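Local coordinates for response regulator receiver protein (Pseudoalteromonas atlantica T6c, PDB 3KTO), which is a CheY-like receiver protein that probably takes part in signal-dependent control of transcription, at residues L25-L29 against L116-Q121; D62-S66 against D91-R97. All blocks are in the same frame, centred on the assembly; numbering follows the deposited sequence.

Interaction 1: residues L25-L29 against L116-Q121; sequences LLSPL and LVHDVQ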
loop_
_atom_site.group_PDB
_atom_site.type_symbol
_atom_site.label_atom_id
_atom_site.label_comp_id
_atom_site.label_asym_id
_atom_site.label_seq_id
_atom_site.Cartn_x
_atom_site.Cartn_y
_atom_site.Cartn_z
ATOM N N LEU A 25 1.842 -18.757 -4.095
ATOM C CA LEU A 25 2.913 -18.813 -5.080
ATOM C C LEU A 25 4.017 -19.832 -4.781
ATOM O O LEU A 25 4.587 -20.416 -5.701
ATOM C CB LEU A 25 3.556 -17.430 -5.226
ATOM C CG LEU A 25 4.813 -17.372 -6.098
ATOM C CD1 LEU A 25 4.447 -17.653 -7.551
ATOM C CD2 LEU A 25 5.466 -16.008 -5.969
ATOM N N LEU A 26 4.319 -20.049 -3.507
ATOM C CA LEU A 26 5.392 -20.964 -3.141
ATOM C C LEU A 26 4.957 -22.360 -2.707
ATOM O O LEU A 26 5.794 -23.240 -2.518
ATOM C CB LEU A 26 6.236 -20.339 -2.030
ATOM C CG LEU A 26 6.884 -18.984 -2.308
ATOM C CD1 LEU A 26 7.513 -18.459 -1.023
ATOM C CD2 LEU A 26 7.919 -19.123 -3.416
ATOM N N SER A 27 3.653 -22.567 -2.546
ATOM C CA SER A 27 3.145 -23.869 -2.114
ATOM C C SER A 27 3.613 -25.008 -3.011
ATOM O O SER A 27 3.981 -26.082 -2.521
ATOM C CB SER A 27 1.613 -23.864 -2.063
ATOM O OG SER A 27 1.022 -23.702 -3.339
ATOM N N PRO A 28 3.620 -24.786 -4.339
ATOM C CA PRO A 28 4.059 -25.865 -5.224
ATOM C C PRO A 28 5.558 -26.099 -5.252
ATOM O O PRO A 28 6.067 -26.754 -6.153
ATOM C CB PRO A 28 3.486 -25.456 -6.581
ATOM C CG PRO A 28 3.601 -23.934 -6.534
ATOM C CD PRO A 28 3.155 -23.616 -5.112
ATOM N N LEU A 29 6.251 -25.538 -4.266
ATOM C CA LEU A 29 7.694 -25.691 -4.125
ATOM C C LEU A 29 7.829 -26.702 -2.983
ATOM O O LEU A 29 6.904 -26.843 -2.191
ATOM C CB LEU A 29 8.347 -24.338 -3.756
ATOM C CG LEU A 29 9.367 -23.761 -4.764
ATOM C CD1 LEU A 29 8.716 -23.753 -6.098
ATOM C CD2 LEU A 29 9.821 -22.359 -4.405
ATOM N N LEU A 116 11.350 -14.242 -6.986
ATOM C CA LEU A 116 11.102 -14.794 -5.668
ATOM C C LEU A 116 11.204 -16.314 -5.703
ATOM O O LEU A 116 11.884 -16.909 -4.874
ATOM C CB LEU A 116 9.721 -14.384 -5.163
ATOM C CG LEU A 116 9.320 -15.049 -3.844
ATOM C CD1 LEU A 116 10.230 -14.569 -2.721
ATOM C CD2 LEU A 116 7.868 -14.736 -3.539
ATOM N N VAL A 117 10.533 -16.941 -6.664
ATOM C CA VAL A 117 10.559 -18.397 -6.761
ATOM C C VAL A 117 12.001 -18.889 -6.847
ATOM O O VAL A 117 12.395 -19.817 -6.142
ATOM C CB VAL A 117 9.735 -18.885 -7.983
ATOM C CG1 VAL A 117 9.850 -20.399 -8.133
ATOM C CG2 VAL A 117 8.278 -18.499 -7.796
ATOM N N HIS A 118 12.794 -18.237 -7.686
ATOM C CA HIS A 118 14.188 -18.608 -7.850
ATOM C C HIS A 118 14.976 -18.488 -6.546
ATOM O O HIS A 118 15.715 -19.400 -6.175
ATOM C CB HIS A 118 14.835 -17.739 -8.932
ATOM C CG HIS A 118 16.280 -18.048 -9.164
ATOM N ND1 HIS A 118 17.286 -17.541 -8.369
ATOM C CD2 HIS A 118 16.884 -18.857 -10.066
ATOM C CE1 HIS A 118 18.448 -18.028 -8.769
ATOM N NE2 HIS A 118 18.231 -18.830 -9.797
ATOM N N ASP A 119 14.822 -17.363 -5.852
ATOM C CA ASP A 119 15.528 -17.146 -4.588
ATOM C C ASP A 119 15.210 -18.221 -3.562
ATOM O O ASP A 119 16.093 -18.681 -2.834
ATOM C CB ASP A 119 15.172 -15.783 -3.992
ATOM C CG ASP A 119 15.831 -14.635 -4.727
ATOM O OD1 ASP A 119 16.732 -14.896 -5.550
ATOM O OD2 ASP A 119 15.454 -13.473 -4.467
ATOM N N VAL A 120 13.944 -18.613 -3.494
ATOM C CA VAL A 120 13.526 -19.634 -2.547
ATOM C C VAL A 120 14.058 -21.019 -2.932
ATOM O O VAL A 120 14.530 -21.767 -2.078
ATOM C CB VAL A 120 11.993 -19.675 -2.437
ATOM C CG1 VAL A 120 11.559 -20.848 -1.571
ATOM C CG2 VAL A 120 11.489 -18.357 -1.841
ATOM N N GLN A 121 13.983 -21.357 -4.215
ATOM C CA GLN A 121 14.477 -22.650 -4.682
ATOM C C GLN A 121 15.964 -22.768 -4.351
ATOM O O GLN A 121 16.448 -23.834 -3.956
ATOM C CB GLN A 121 14.278 -22.783 -6.193
ATOM C CG GLN A 121 14.521 -24.186 -6.729
ATOM C CD GLN A 121 13.489 -25.183 -6.229
ATOM O OE1 GLN A 121 13.780 -26.024 -5.374
ATOM N NE2 GLN A 121 12.275 -25.090 -6.759
#

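Interaction 2: residues D62-S66 against D91-R97; sequences DKKDS and DIPTAVR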
loop_
_atom_site.group_PDB
_atom_site.type_symbol
_atom_site.label_atom_id
_atom_site.label_comp_id
_atom_site.label_asym_id
_atom_site.label_seq_id
_atom_site.Cartn_x
_atom_site.Cartn_y
_atom_site.Cartn_z
ATOM N N ASP A 62 4.634 -0.820 9.216
ATOM C CA ASP A 62 4.940 0.547 8.810
ATOM C C ASP A 62 6.018 1.224 9.661
ATOM O O ASP A 62 6.174 2.447 9.621
ATOM C CB ASP A 62 3.658 1.382 8.798
ATOM C CG ASP A 62 3.418 2.061 7.459
ATOM O OD1 ASP A 62 3.943 1.571 6.434
ATOM O OD2 ASP A 62 2.693 3.078 7.430
ATOM N N LYS A 63 6.750 0.417 10.430
ATOM C CA LYS A 63 7.863 0.896 11.250
ATOM C C LYS A 63 9.093 0.708 10.363
ATOM O O LYS A 63 9.552 -0.408 10.160
ATOM C CB LYS A 63 8.008 0.063 12.524
ATOM C CG LYS A 63 7.034 0.441 13.628
ATOM C CD LYS A 63 5.601 0.115 13.278
ATOM C CE LYS A 63 4.648 0.636 14.354
ATOM N NZ LYS A 63 5.107 0.268 15.722
ATOM N N LYS A 64 9.615 1.806 9.833
ATOM C CA LYS A 64 10.742 1.746 8.922
ATOM C C LYS A 64 11.880 0.875 9.405
ATOM O O LYS A 64 12.333 1.005 10.530
ATOM C CB LYS A 64 11.269 3.152 8.624
ATOM C CG LYS A 64 12.229 3.186 7.442
ATOM C CD LYS A 64 12.677 4.608 7.152
ATOM C CE LYS A 64 13.461 4.687 5.852
ATOM N NZ LYS A 64 13.984 6.065 5.623
ATOM N N ASP A 65 12.319 -0.025 8.530
ATOM C CA ASP A 65 13.428 -0.918 8.812
ATOM C C ASP A 65 13.242 -1.908 9.966
ATOM O O ASP A 65 14.185 -2.609 10.299
ATOM C CB ASP A 65 14.701 -0.104 9.083
ATOM C CG ASP A 65 15.232 0.602 7.839
ATOM O OD1 ASP A 65 14.717 0.349 6.728
ATOM O OD2 ASP A 65 16.176 1.408 7.988
ATOM N N SER A 66 12.053 -1.988 10.561
ATOM C CA SER A 66 11.865 -2.916 11.687
ATOM C C SER A 66 12.110 -4.381 11.311
ATOM O O SER A 66 12.564 -5.169 12.137
ATOM C CB SER A 66 10.477 -2.742 12.320
ATOM O OG SER A 66 9.418 -2.995 11.423
ATOM N N ASP A 91 14.247 3.026 0.193
ATOM C CA ASP A 91 15.232 3.985 -0.262
ATOM C C ASP A 91 16.556 3.238 -0.270
ATOM O O ASP A 91 16.631 2.090 0.168
ATOM C CB ASP A 91 15.306 5.231 0.641
ATOM C CG ASP A 91 15.485 4.903 2.112
ATOM O OD1 ASP A 91 16.154 3.901 2.454
ATOM O OD2 ASP A 91 14.966 5.686 2.934
ATOM N N ILE A 92 17.598 3.877 -0.779
ATOM C CA ILE A 92 18.896 3.232 -0.855
ATOM C C ILE A 92 19.473 2.788 0.496
ATOM O O ILE A 92 19.970 1.670 0.612
ATOM C CB ILE A 92 19.925 4.147 -1.560
ATOM C CG1 ILE A 92 19.509 4.394 -3.013
ATOM C CG2 ILE A 92 21.282 3.531 -1.501
ATOM C CD1 ILE A 92 19.143 3.157 -3.767
ATOM N N PRO A 93 19.425 3.655 1.529
ATOM C CA PRO A 93 19.977 3.239 2.827
ATOM C C PRO A 93 19.348 1.961 3.393
ATOM O O PRO A 93 20.034 1.140 3.992
ATOM C CB PRO A 93 19.741 4.461 3.711
ATOM C CG PRO A 93 19.914 5.594 2.737
ATOM C CD PRO A 93 19.110 5.094 1.540
ATOM N N THR A 94 18.047 1.792 3.199
ATOM C CA THR A 94 17.370 0.590 3.685
ATOM C C THR A 94 17.927 -0.671 2.989
ATOM O O THR A 94 18.208 -1.688 3.636
ATOM C CB THR A 94 15.849 0.709 3.472
ATOM O OG1 THR A 94 15.320 1.650 4.417
ATOM C CG2 THR A 94 15.158 -0.649 3.640
ATOM N N ALA A 95 18.101 -0.590 1.675
ATOM C CA ALA A 95 18.645 -1.712 0.900
ATOM C C ALA A 95 20.047 -2.047 1.390
ATOM O O ALA A 95 20.382 -3.211 1.602
ATOM C CB ALA A 95 18.684 -1.359 -0.594
ATOM N N VAL A 96 20.868 -1.017 1.573
ATOM C CA VAL A 96 22.233 -1.207 2.041
ATOM C C VAL A 96 22.253 -1.813 3.446
ATOM O O VAL A 96 23.036 -2.715 3.728
ATOM C CB VAL A 96 23.014 0.142 2.040
ATOM C CG1 VAL A 96 24.379 -0.029 2.700
ATOM C CG2 VAL A 96 23.184 0.640 0.603
ATOM N N ARG A 97 21.400 -1.315 4.329
ATOM C CA ARG A 97 21.344 -1.852 5.683
ATOM C C ARG A 97 20.973 -3.339 5.632
ATOM O O ARG A 97 21.497 -4.152 6.393
ATOM C CB ARG A 97 20.316 -1.077 6.502
ATOM C CG ARG A 97 20.162 -1.588 7.908
ATOM C CD ARG A 97 19.153 -0.759 8.685
ATOM N NE ARG A 97 19.076 -1.213 10.069
ATOM C CZ ARG A 97 18.364 -0.606 11.009
ATOM N NH1 ARG A 97 17.662 0.481 10.719
ATOM N NH2 ARG A 97 18.356 -1.094 12.238
HETATM O O HOH W 1 16.568 4.494 5.244
#

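Interaction 1: residues L25-L29 against L116-Q121
In the packing of the first and last helices of the CheY-like receiver fold, Leu-25, Leu-26 and Leu-29 meet Leu-116, Val-117 and Val-120. The segment 25-29 carries the C-terminal end of helix 16-26 into a type I beta turn from Leu-26 to Leu-29, closed by Leu-29 N to Leu-26 O at 2.9 Å. That turn brings a third leucine round to helix 113-127. No hydrogen bond crosses between the segments; the evidence for cohesion is apolar contact, with 348 Å² of surface buried on both sides together. At one end, methyl CD2 of Leu-25 meets CD2 of Leu-116 at 3.6 Å. The other methyl of Leu-25, CD1, lies 3.9 Å from Val-117 CG2, so that its branched end spans two consecutive residues of the helix. With CG anti to the carbonyl carbon (chi1 -58°), Leu-26 carries its branch forward until CD2 stands 4.0 Å from Val-120 CG2, although its CB does not point straight at the helix. Val-120 is shared: its CG1 receives Leu-29 CD2 at 3.7 Å. Leu-29 also reaches the other valine, CD1 lying 4.1 Å from Val-117 CG1. The chain of Gln-121 bends at chi2 (67°), placing amide NE2 3.8 Å from Leu-29 CG, a van der Waals approach at the margin. Leu-116 also touches Ile-107 of strand 105-108 and Val-120 touches Ile-84 of strand 83-87, while Phe-111 touches both Leu-25 and Leu-116. Such aliphatic packing, joining two helices on one face of a parallel five-stranded sheet of order 2-1-3-4-5, belongs to the doubly wound alpha/beta fold of response regulator receivers.

Interaction 2: residues D62-S66 against D91-R97
Asp-65 divides its carboxylate between two side chains of helix 92-100: OD1 lies 2.7 Å from Thr-94 OG1, which also has Asp-91 OD1 within 3.1 Å, and OD2 forms a salt bridge with Arg-97 NH1 at 3.2 Å. The latter is not a coplanar pairing. NH1 comes from the anti side of OD2, the carboxylate and guanidinium planes stand 86° apart, and the N-H...O angle is 141°. The stronger partner of Arg-97 is Glu-72, which takes NE. With an alanine at Asp-65, Thr-94 OG1 would probably lose this partner and Arg-97 NH1 its nearby negative charge. Both segments belong to loop-to-helix junctions of the receiver fold: 62-66 leads into helix 66-76 through a type II turn, and Asp-91 is the N-cap of helix 92-100. The cap is a bond from Thr-94 N to Asp-91 OD1, 2.9 Å long and met nearly end-on to the C-O bond. Lys-64, extended beyond CG, brings NZ to the syn lone pair of Asp-91 OD2 at 2.9 Å, forming a salt bridge. A water donates to Asp-91 OD1 at 2.9 Å and weakly accepts from Lys-64 NZ. OD1 of Asp-91 is thus met by Thr-94 N and the water, OD2 by Lys-64 NZ. The backbone N of Asp-65 donates to ND1 of His-59, a residue that Lys-64 and Thr-94 also touch, and Lys-64 packs on Ile-112 of the second subunit.

Overall arrangement
The two contacts lie on opposite sides of the chain's centre, their own centres 24 Å apart and their nearest atoms about 13 Å apart. They hold different elements: interaction 1 joins helices 16-26 and 113-127, whereas interaction 2 ties the loop before helix 66-76 to the start of helix 92-100. Chemistry follows place. In interaction 1, three of seven touching residues are buried, and branched aliphatic groups meet without a crossing hydrogen bond. Interaction 2 is a surface contact with one buried residue among five; it buries less, 227 against 348 Å², and relies on charged and hydroxyl groups with a bridging water. Another subunit reaches interaction 2 alone.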